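Local coordinates for flagellar brake protein YcgR (PDB 5KEC) that probably activates transcription of the type 3 fimbriae genes, as a c-di-GMP-binding PilZ-domain regulator linked to biofilm formation, at residues Lys166-Ile178 against Arg212-Asp226. Residues are numbered along the deposited sequence; the frame is centred on the assembly and turned at random.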
loop_
_atom_site.group_PDB
_atom_site.type_symbol
_atom_site.label_atom_id
_atom_site.label_comp_id
_atom_site.label_asym_id
_atom_site.label_seq_id
_atom_site.Cartn_x
_atom_site.Cartn_y
_atom_site.Cartn_z
ATOM N N LYS B 166 6.372 11.833 -13.134
ATOM C CA LYS B 166 5.490 12.962 -12.887
ATOM C C LYS B 166 4.587 13.246 -14.075
ATOM O O LYS B 166 4.993 13.101 -15.225
ATOM C CB LYS B 166 6.302 14.208 -12.527
ATOM C CG LYS B 166 7.373 14.574 -13.542
ATOM C CD LYS B 166 8.258 15.696 -13.006
ATOM C CE LYS B 166 8.799 15.345 -11.623
ATOM N NZ LYS B 166 9.726 16.379 -11.080
ATOM N N ASN B 167 3.359 13.668 -13.792
ATOM C CA ASN B 167 2.441 14.049 -14.852
ATOM C C ASN B 167 2.136 12.875 -15.765
ATOM O O ASN B 167 1.945 13.055 -16.964
ATOM C CB ASN B 167 3.020 15.193 -15.697
ATOM C CG ASN B 167 3.470 16.378 -14.859
ATOM O OD1 ASN B 167 2.721 16.883 -14.025
ATOM N ND2 ASN B 167 4.701 16.825 -15.079
ATOM N N ALA B 168 2.110 11.670 -15.206
ATOM C CA ALA B 168 1.711 10.491 -15.966
ATOM C C ALA B 168 0.198 10.514 -16.102
ATOM O O ALA B 168 -0.498 10.964 -15.196
ATOM C CB ALA B 168 2.149 9.227 -15.252
ATOM N N VAL B 169 -0.317 10.033 -17.225
ATOM C CA VAL B 169 -1.757 10.073 -17.447
ATOM C C VAL B 169 -2.348 8.676 -17.574
ATOM O O VAL B 169 -1.949 7.898 -18.445
ATOM C CB VAL B 169 -2.134 10.909 -18.686
ATOM C CG1 VAL B 169 -3.653 10.987 -18.829
ATOM C CG2 VAL B 169 -1.526 12.310 -18.590
ATOM N N LEU B 170 -3.303 8.365 -16.703
ATOM C CA LEU B 170 -4.026 7.103 -16.786
ATOM C C LEU B 170 -5.153 7.213 -17.805
ATOM O O LEU B 170 -6.123 7.931 -17.591
ATOM C CB LEU B 170 -4.589 6.733 -15.414
ATOM C CG LEU B 170 -3.582 6.828 -14.270
ATOM C CD1 LEU B 170 -4.247 6.485 -12.954
ATOM C CD2 LEU B 170 -2.367 5.932 -14.533
ATOM N N MET B 171 -5.002 6.530 -18.931
ATOM C CA MET B 171 -6.061 6.453 -19.927
ATOM C C MET B 171 -6.986 5.297 -19.552
ATOM O O MET B 171 -6.633 4.128 -19.721
ATOM C CB MET B 171 -5.461 6.216 -21.308
ATOM C CG MET B 171 -4.472 7.299 -21.740
ATOM S SD MET B 171 -3.475 6.824 -23.171
ATOM C CE MET B 171 -4.728 6.555 -24.422
ATOM N N LEU B 172 -8.170 5.617 -19.040
ATOM C CA LEU B 172 -9.042 4.579 -18.493
ATOM C C LEU B 172 -10.331 4.396 -19.289
ATOM O O LEU B 172 -11.403 4.196 -18.721
ATOM C CB LEU B 172 -9.344 4.861 -17.019
ATOM C CG LEU B 172 -8.096 5.049 -16.143
ATOM C CD1 LEU B 172 -8.434 5.682 -14.791
ATOM C CD2 LEU B 172 -7.362 3.720 -15.959
ATOM N N ALA B 173 -10.213 4.451 -20.610
ATOM C CA ALA B 173 -11.345 4.185 -21.493
ATOM C C ALA B 173 -12.594 4.938 -21.043
ATOM O O ALA B 173 -12.594 6.174 -20.959
ATOM C CB ALA B 173 -11.622 2.680 -21.568
ATOM N N GLU B 174 -13.652 4.190 -20.741
ATOM C CA GLU B 174 -14.952 4.788 -20.431
ATOM C C GLU B 174 -14.910 5.727 -19.227
ATOM O O GLU B 174 -15.804 6.553 -19.053
ATOM C CB GLU B 174 -16.010 3.704 -20.186
ATOM C CG GLU B 174 -15.769 2.396 -20.919
ATOM C CD GLU B 174 -15.310 1.286 -19.990
ATOM O OE1 GLU B 174 -16.174 0.629 -19.365
ATOM O OE2 GLU B 174 -14.084 1.068 -19.884
ATOM N N TYR B 175 -13.885 5.592 -18.390
ATOM C CA TYR B 175 -13.817 6.366 -17.153
ATOM C C TYR B 175 -13.087 7.685 -17.320
ATOM O O TYR B 175 -12.995 8.466 -16.376
ATOM C CB TYR B 175 -13.176 5.546 -16.036
ATOM C CG TYR B 175 -13.937 4.277 -15.723
ATOM C CD1 TYR B 175 -14.945 4.272 -14.771
ATOM C CD2 TYR B 175 -13.649 3.084 -16.386
ATOM C CE1 TYR B 175 -15.647 3.114 -14.479
ATOM C CE2 TYR B 175 -14.351 1.919 -16.105
ATOM C CZ TYR B 175 -15.346 1.943 -15.147
ATOM O OH TYR B 175 -16.046 0.796 -14.852
ATOM N N GLY B 176 -12.577 7.934 -18.523
ATOM C CA GLY B 176 -11.879 9.176 -18.805
ATOM C C GLY B 176 -10.386 9.084 -18.545
ATOM O O GLY B 176 -9.779 8.014 -18.647
ATOM N N GLU B 177 -9.791 10.219 -18.207
ATOM C CA GLU B 177 -8.359 10.281 -17.972
ATOM C C GLU B 177 -8.065 10.861 -16.606
ATOM O O GLU B 177 -8.835 11.662 -16.071
ATOM C CB GLU B 177 -7.664 11.084 -19.078
ATOM C CG GLU B 177 -7.795 10.435 -20.440
ATOM C CD GLU B 177 -6.935 11.082 -21.500
ATOM O OE1 GLU B 177 -6.751 12.315 -21.456
ATOM O OE2 GLU B 177 -6.443 10.349 -22.383
ATOM N N ILE B 178 -6.947 10.436 -16.035
ATOM C CA ILE B 178 -6.515 10.926 -14.741
ATOM C C ILE B 178 -5.017 11.181 -14.768
ATOM O O ILE B 178 -4.224 10.255 -14.943
ATOM C CB ILE B 178 -6.820 9.916 -13.621
ATOM C CG1 ILE B 178 -8.311 9.588 -13.581
ATOM C CG2 ILE B 178 -6.353 10.464 -12.266
ATOM C CD1 ILE B 178 -8.689 8.603 -12.495
ATOM N N ARG B 212 -3.364 13.538 -6.833
ATOM C CA ARG B 212 -3.358 14.992 -6.750
ATOM C C ARG B 212 -4.583 15.510 -6.006
ATOM O O ARG B 212 -4.541 16.578 -5.403
ATOM C CB ARG B 212 -3.274 15.612 -8.146
ATOM C CG ARG B 212 -1.999 15.268 -8.885
ATOM C CD ARG B 212 -1.903 16.019 -10.197
ATOM N NE ARG B 212 -0.583 15.867 -10.800
ATOM C CZ ARG B 212 -0.200 16.465 -11.922
ATOM N NH1 ARG B 212 -1.037 17.263 -12.572
ATOM N NH2 ARG B 212 1.023 16.262 -12.390
ATOM N N HIS B 213 -5.674 14.753 -6.056
ATOM C CA HIS B 213 -6.877 15.102 -5.311
ATOM C C HIS B 213 -7.541 13.850 -4.773
ATOM O O HIS B 213 -7.263 12.742 -5.233
ATOM C CB HIS B 213 -7.890 15.827 -6.202
ATOM C CG HIS B 213 -7.276 16.780 -7.178
ATOM N ND1 HIS B 213 -6.635 16.361 -8.324
ATOM C CD2 HIS B 213 -7.220 18.132 -7.187
ATOM C CE1 HIS B 213 -6.203 17.414 -8.994
ATOM N NE2 HIS B 213 -6.546 18.501 -8.325
ATOM N N LEU B 214 -8.436 14.030 -3.807
ATOM C CA LEU B 214 -9.309 12.944 -3.393
ATOM C C LEU B 214 -10.211 12.557 -4.551
ATOM O O LEU B 214 -10.567 11.394 -4.706
ATOM C CB LEU B 214 -10.171 13.353 -2.197
ATOM C CG LEU B 214 -9.593 13.097 -0.806
ATOM C CD1 LEU B 214 -8.450 14.059 -0.525
ATOM C CD2 LEU B 214 -10.685 13.212 0.249
ATOM N N ASP B 215 -10.591 13.543 -5.355
ATOM C CA ASP B 215 -11.457 13.293 -6.498
ATOM C C ASP B 215 -10.837 12.243 -7.410
ATOM O O ASP B 215 -11.535 11.382 -7.949
ATOM C CB ASP B 215 -11.727 14.583 -7.277
ATOM C CG ASP B 215 -12.853 15.405 -6.674
ATOM O OD1 ASP B 215 -13.589 14.873 -5.816
ATOM O OD2 ASP B 215 -13.011 16.581 -7.070
ATOM N N ASP B 216 -9.522 12.319 -7.579
ATOM C CA ASP B 216 -8.813 11.350 -8.405
ATOM C C ASP B 216 -8.862 9.955 -7.788
ATOM O O ASP B 216 -9.164 8.979 -8.469
ATOM C CB ASP B 216 -7.369 11.795 -8.637
ATOM C CG ASP B 216 -7.281 13.014 -9.520
ATOM O OD1 ASP B 216 -8.243 13.253 -10.282
ATOM O OD2 ASP B 216 -6.259 13.731 -9.456
ATOM N N GLN B 217 -8.585 9.871 -6.491
ATOM C CA GLN B 217 -8.646 8.595 -5.789
ATOM C C GLN B 217 -10.059 8.011 -5.786
ATOM O O GLN B 217 -10.237 6.802 -5.936
ATOM C CB GLN B 217 -8.128 8.747 -4.361
ATOM C CG GLN B 217 -8.310 7.511 -3.502
ATOM C CD GLN B 217 -8.123 7.815 -2.031
ATOM O OE1 GLN B 217 -7.002 8.022 -1.564
ATOM N NE2 GLN B 217 -9.226 7.863 -1.293
ATOM N N ARG B 218 -11.062 8.867 -5.614
ATOM C CA ARG B 218 -12.447 8.409 -5.641
ATOM C C ARG B 218 -12.791 7.819 -7.000
ATOM O O ARG B 218 -13.473 6.796 -7.087
ATOM C CB ARG B 218 -13.412 9.547 -5.314
ATOM C CG ARG B 218 -13.640 9.769 -3.823
ATOM C CD ARG B 218 -14.897 10.601 -3.600
ATOM N NE ARG B 218 -15.227 10.766 -2.187
ATOM C CZ ARG B 218 -14.986 11.870 -1.488
ATOM N NH1 ARG B 218 -14.410 12.912 -2.069
ATOM N NH2 ARG B 218 -15.322 11.931 -0.207
ATOM N N ARG B 219 -12.322 8.466 -8.064
ATOM C CA ARG B 219 -12.542 7.935 -9.400
ATOM C C ARG B 219 -11.897 6.560 -9.528
ATOM O O ARG B 219 -12.494 5.636 -10.084
ATOM C CB ARG B 219 -12.017 8.894 -10.466
ATOM C CG ARG B 219 -12.879 10.137 -10.636
ATOM C CD ARG B 219 -12.236 11.117 -11.601
ATOM N NE ARG B 219 -12.285 10.640 -12.979
ATOM C CZ ARG B 219 -11.566 11.153 -13.973
ATOM N NH1 ARG B 219 -10.724 12.154 -13.739
ATOM N NH2 ARG B 219 -11.676 10.652 -15.197
ATOM N N ILE B 220 -10.681 6.422 -9.007
ATOM C CA ILE B 220 -10.000 5.129 -9.035
ATOM C C ILE B 220 -10.784 4.077 -8.250
ATOM O O ILE B 220 -10.904 2.928 -8.676
ATOM C CB ILE B 220 -8.566 5.225 -8.466
ATOM C CG1 ILE B 220 -7.670 6.041 -9.397
ATOM C CG2 ILE B 220 -7.976 3.844 -8.272
ATOM C CD1 ILE B 220 -7.500 5.429 -10.757
ATOM N N GLU B 221 -11.317 4.483 -7.102
ATOM C CA GLU B 221 -12.040 3.565 -6.225
ATOM C C GLU B 221 -13.345 3.089 -6.854
ATOM O O GLU B 221 -13.762 1.951 -6.651
ATOM C CB GLU B 221 -12.274 4.212 -4.855
ATOM C CG GLU B 221 -10.998 4.273 -4.010
ATOM C CD GLU B 221 -11.112 5.181 -2.791
ATOM O OE1 GLU B 221 -11.858 6.182 -2.847
ATOM O OE2 GLU B 221 -10.440 4.892 -1.775
ATOM N N LYS B 222 -13.978 3.954 -7.639
ATOM C CA LYS B 222 -15.200 3.573 -8.338
ATOM C C LYS B 222 -14.916 2.568 -9.443
ATOM O O LYS B 222 -15.674 1.619 -9.641
ATOM C CB LYS B 222 -15.904 4.800 -8.907
ATOM C CG LYS B 222 -16.520 5.681 -7.839
ATOM C CD LYS B 222 -17.354 6.800 -8.443
ATOM C CE LYS B 222 -16.516 7.728 -9.308
ATOM N NZ LYS B 222 -17.317 8.873 -9.826
ATOM N N ILE B 223 -13.820 2.775 -10.164
ATOM C CA ILE B 223 -13.392 1.815 -11.168
ATOM C C ILE B 223 -13.110 0.462 -10.517
ATOM O O ILE B 223 -13.472 -0.587 -11.054
ATOM C CB ILE B 223 -12.117 2.291 -11.885
ATOM C CG1 ILE B 223 -12.367 3.610 -12.617
ATOM C CG2 ILE B 223 -11.611 1.216 -12.847
ATOM C CD1 ILE B 223 -11.118 4.205 -13.219
ATOM N N LEU B 224 -12.448 0.493 -9.364
ATOM C CA LEU B 224 -12.109 -0.728 -8.640
ATOM C C LEU B 224 -13.364 -1.508 -8.297
ATOM O O LEU B 224 -13.456 -2.706 -8.557
ATOM C CB LEU B 224 -11.361 -0.402 -7.353
ATOM C CG LEU B 224 -9.875 -0.100 -7.472
ATOM C CD1 LEU B 224 -9.369 0.368 -6.129
ATOM C CD2 LEU B 224 -9.122 -1.330 -7.942
ATOM N N LEU B 225 -14.331 -0.813 -7.708
ATOM C CA LEU B 225 -15.592 -1.434 -7.335
ATOM C C LEU B 225 -16.254 -2.080 -8.550
ATOM O O LEU B 225 -16.917 -3.107 -8.425
ATOM C CB LEU B 225 -16.523 -0.415 -6.661
ATOM C CG LEU B 225 -16.026 0.202 -5.342
ATOM C CD1 LEU B 225 -17.026 1.208 -4.788
ATOM C CD2 LEU B 225 -15.721 -0.864 -4.299
ATOM N N ASP B 226 -16.051 -1.490 -9.727
ATOM C CA ASP B 226 -16.581 -2.041 -10.973
ATOM C C ASP B 226 -15.805 -3.274 -11.424
ATOM O O ASP B 226 -16.380 -4.245 -11.926
ATOM C CB ASP B 226 -16.535 -0.994 -12.093
ATOM C CG ASP B 226 -17.645 0.035 -11.984
ATOM O OD1 ASP B 226 -18.634 -0.223 -11.271
ATOM O OD2 ASP B 226 -17.534 1.102 -12.625
HETATM O O HOH W 1 -14.131 8.539 -13.757
#
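Tyr175 lays one ring face on Ile223 in a CH-pi contact, with CG1 3.7 Å from the ring centroid, where the C-terminal helix of the PilZ beta-barrel packs against the hairpin joining strands 164-171 and 177-193. Tyrosine suits this place: its ring covers the isoleucine while its hydroxyl donates to Asp226, OH lying 2.7 Å from OD2 on the anti side, 26° out of the carboxylate plane. One turn before Ile223, Arg219 bends at CG-CD (chi3 71°), turning its guanidinium edge toward the carbonyls of Tyr175 and Glu177; its NH2 donates to Tyr175 O at 2.8 Å in the carbonyl plane, and weaker bonds run from NH1 and NH2 to Glu177 O. Gly176 fits because a CB would jam against the preceding carbonyl O and Arg219 NH2. Ile178 CG1 puts hydrocarbon over one guanidinium face, 3.5 Å from NH1. Deeper in, the CD1 methyls of Leu170, Leu172 and Ile178 gather round Ile220 CD1, and Ile139 backs both leucines. Leu172 CD1 and Ile223 CD1 pack tightly, 3.4 Å apart. The Ile220 side chain is about 7 Å from that of Ser143, which binds c-di-GMP in another structure of this protein. Asp216 meets Ile178 CG2, and its OD2 accepts from ND1 of the N-cap residue His213, above the carboxylate plane. A water completes Arg219's grip, accepting from NE and donating to Tyr175 O, each at 2.9 Å.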